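Side-chain contact in probable glutathione S-transferase (Pseudomonas aeruginosa, PDB 6JWK), which probably isomerises maleylpyruvate with the help of glutathione, as a zeta-class member of the glutathione transferase superfamily: residues 95-100 / 160-165. Numbering follows the deposited sequence.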
ATOM      1  N   GLU B  95      -1.996   7.525   5.972  1.00 21.17           N
ATOM      2  CA  GLU B  95      -1.158   6.765   6.943  1.00 22.03           C
ATOM      3  C   GLU B  95      -1.990   5.582   7.444  1.00 21.59           C
ATOM      4  O   GLU B  95      -1.435   4.442   7.541  1.00 18.76           O
ATOM      5  CB  GLU B  95      -0.583   7.626   8.073  1.00 25.60           C
ATOM      6  CG  GLU B  95       0.083   6.767   9.171  1.00 31.27           C
ATOM      7  CD  GLU B  95       1.406   7.154   9.835  1.00 42.46           C
ATOM      8  OE1 GLU B  95       1.400   8.208  10.449  1.00 56.57           O
ATOM      9  OE2 GLU B  95       2.417   6.306   9.871  1.00 40.01           O
ATOM     10  N   LEU B  96      -3.244   5.833   7.844  1.00 19.57           N
ATOM     11  CA  LEU B  96      -4.100   4.753   8.386  1.00 17.97           C
ATOM     12  C   LEU B  96      -4.502   3.793   7.266  1.00 16.21           C
ATOM     13  O   LEU B  96      -4.477   2.592   7.490  1.00 17.64           O
ATOM     14  CB  LEU B  96      -5.302   5.385   9.089  1.00 19.34           C
ATOM     15  CG  LEU B  96      -6.250   4.408   9.764  1.00 20.14           C
ATOM     16  CD1 LEU B  96      -5.529   3.401  10.619  1.00 20.11           C
ATOM     17  CD2 LEU B  96      -7.240   5.200  10.596  1.00 19.70           C
ATOM     18  N   ALA B  97      -4.897   4.302   6.114  1.00 17.34           N
ATOM     19  CA  ALA B  97      -5.294   3.439   4.967  1.00 18.31           C
ATOM     20  C   ALA B  97      -4.133   2.514   4.559  1.00 20.06           C
ATOM     21  O   ALA B  97      -4.395   1.330   4.294  1.00 20.24           O
ATOM     22  CB  ALA B  97      -5.790   4.280   3.806  1.00 18.65           C
ATOM     23  N   LEU B  98      -2.905   3.034   4.518  1.00 19.76           N
ATOM     24  CA  LEU B  98      -1.695   2.313   4.052  1.00 21.34           C
ATOM     25  C   LEU B  98      -1.250   1.370   5.145  1.00 19.54           C
ATOM     26  O   LEU B  98      -0.778   0.288   4.788  1.00 20.72           O
ATOM     27  CB  LEU B  98      -0.580   3.290   3.670  1.00 17.57           C
ATOM     28  CG  LEU B  98      -0.907   4.043   2.393  1.00 20.46           C
ATOM     29  CD1 LEU B  98      -0.057   5.298   2.324  1.00 22.58           C
ATOM     30  CD2 LEU B  98      -0.693   3.153   1.166  1.00 21.10           C
ATOM     31  N   LEU B  99      -1.504   1.690   6.408  1.00 19.22           N
ATOM     32  CA  LEU B  99      -1.250   0.695   7.481  1.00 20.14           C
ATOM     33  C   LEU B  99      -2.026  -0.591   7.213  1.00 21.19           C
ATOM     34  O   LEU B  99      -1.452  -1.700   7.319  1.00 19.73           O
ATOM     35  CB  LEU B  99      -1.619   1.302   8.831  1.00 21.49           C
ATOM     36  CG  LEU B  99      -1.561   0.385  10.042  1.00 24.69           C
ATOM     37  CD1 LEU B  99      -0.128  -0.088  10.327  1.00 30.32           C
ATOM     38  CD2 LEU B  99      -2.071   1.181  11.234  1.00 25.24           C
ATOM     39  N   VAL B 100      -3.315  -0.479   6.932  1.00 20.68           N
ATOM     40  CA  VAL B 100      -4.151  -1.649   6.572  1.00 21.56           C
ATOM     41  C   VAL B 100      -3.663  -2.273   5.248  1.00 22.29           C
ATOM     42  O   VAL B 100      -3.418  -3.493   5.230  1.00 21.61           O
ATOM     43  CB  VAL B 100      -5.619  -1.234   6.480  1.00 20.28           C
ATOM     44  CG1 VAL B 100      -6.467  -2.412   6.042  1.00 22.44           C
ATOM     45  CG2 VAL B 100      -6.042  -0.678   7.848  1.00 20.27           C
ATOM     46  N   ALA B 160     -17.634   9.204   5.511  1.00 20.91           N
ATOM     47  CA  ALA B 160     -16.743   8.055   5.270  1.00 20.31           C
ATOM     48  C   ALA B 160     -15.857   8.291   4.038  1.00 19.95           C
ATOM     49  O   ALA B 160     -16.234   9.019   3.076  1.00 19.68           O
ATOM     50  CB  ALA B 160     -17.567   6.798   5.127  1.00 22.03           C
ATOM     51  N   GLY B 161     -14.674   7.703   4.054  1.00 18.55           N
ATOM     52  CA  GLY B 161     -13.715   7.897   2.952  1.00 19.30           C
ATOM     53  C   GLY B 161     -12.746   6.740   2.874  1.00 18.92           C
ATOM     54  O   GLY B 161     -13.108   5.619   3.314  1.00 19.52           O
ATOM     55  N   ILE B 162     -11.573   7.001   2.319  1.00 18.33           N
ATOM     56  CA  ILE B 162     -10.585   5.940   2.026  1.00 19.51           C
ATOM     57  C   ILE B 162     -10.281   5.125   3.289  1.00 18.38           C
ATOM     58  O   ILE B 162     -10.085   3.907   3.193  1.00 18.45           O
ATOM     59  CB  ILE B 162      -9.328   6.528   1.367  1.00 19.26           C
ATOM     60  CG1 ILE B 162      -8.445   5.382   0.880  1.00 22.10           C
ATOM     61  CG2 ILE B 162      -8.599   7.477   2.279  1.00 19.00           C
ATOM     62  CD1 ILE B 162      -7.245   5.841   0.062  1.00 25.36           C
ATOM     63  N   VAL B 163     -10.275   5.729   4.485  1.00 17.74           N
ATOM     64  CA  VAL B 163      -9.912   4.978   5.706  1.00 16.08           C
ATOM     65  C   VAL B 163     -10.957   3.874   5.948  1.00 17.01           C
ATOM     66  O   VAL B 163     -10.566   2.669   6.207  1.00 15.37           O
ATOM     67  CB  VAL B 163      -9.759   5.949   6.884  1.00 17.88           C
ATOM     68  CG1 VAL B 163      -9.782   5.212   8.187  1.00 18.59           C
ATOM     69  CG2 VAL B 163      -8.494   6.778   6.746  1.00 18.06           C
ATOM     70  N   GLU B 164     -12.259   4.215   5.835  1.00 17.72           N
ATOM     71  CA  GLU B 164     -13.359   3.268   6.130  1.00 18.10           C
ATOM     72  C   GLU B 164     -13.414   2.263   4.978  1.00 17.61           C
ATOM     73  O   GLU B 164     -13.769   1.099   5.212  1.00 16.79           O
ATOM     74  CB  GLU B 164     -14.681   4.003   6.376  1.00 20.18           C
ATOM     75  CG  GLU B 164     -14.671   4.829   7.681  1.00 18.55           C
ATOM     76  CD  GLU B 164     -13.909   6.151   7.650  1.00 21.41           C
ATOM     77  OE1 GLU B 164     -13.692   6.740   6.517  1.00 21.72           O
ATOM     78  OE2 GLU B 164     -13.528   6.615   8.769  1.00 17.84           O
ATOM     79  N   CYS B 165     -13.075   2.676   3.761  1.00 16.82           N
ATOM     80  CA  CYS B 165     -13.035   1.720   2.626  1.00 19.04           C
ATOM     81  C   CYS B 165     -12.020   0.597   2.960  1.00 18.29           C
ATOM     82  O   CYS B 165     -12.258  -0.569   2.570  1.00 20.34           O
ATOM     83  CB  CYS B 165     -12.638   2.389   1.330  1.00 21.09           C
ATOM     84  SG  CYS B 165     -13.859   3.549   0.692  1.00 22.62           S
TER
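L96 and V163 meet methyl to methyl in the all-helical C-terminal domain of this zeta-class glutathione transferase, where helix 87-103 packs against the first turn of helix 162-176. Their side chains run at about a right angle to each other: L96 CD2 comes to within 3.5 Å of V163 CG1, while L96 CG lies 4.0 Å from that same methyl. The branched end of leucine suits a partner that, being beta-branched, offers two methyls close to its own backbone. V163 reaches the leucine branch because its CG1 stands anti to the backbone N (chi1 164°). V163 CG2 lies 4.2 Å from L96 CB and 4.4 Å from A97 N. Small size suits A97 to its place: A97 CA and V163 CA are only 4.9 Å apart, and a side chain of one methyl matches backbones this close. That methyl rests against I162, whose longer branch offers it an apolar surface, A97 CB lying 4.1 Å from I162 CG1. F155 extends the apolar cluster by touching both L96 and V163.

G161 sits at the N-cap position, and E164, three residues on, is long enough to fold back to its N-H, which makes half of a capping box; E164 OE2 accepts a hydrogen bond from F155 N. E164 OE1 accepts from G161 N at 2.8 Å, on the anti side of the carboxylate and 23° out of its plane.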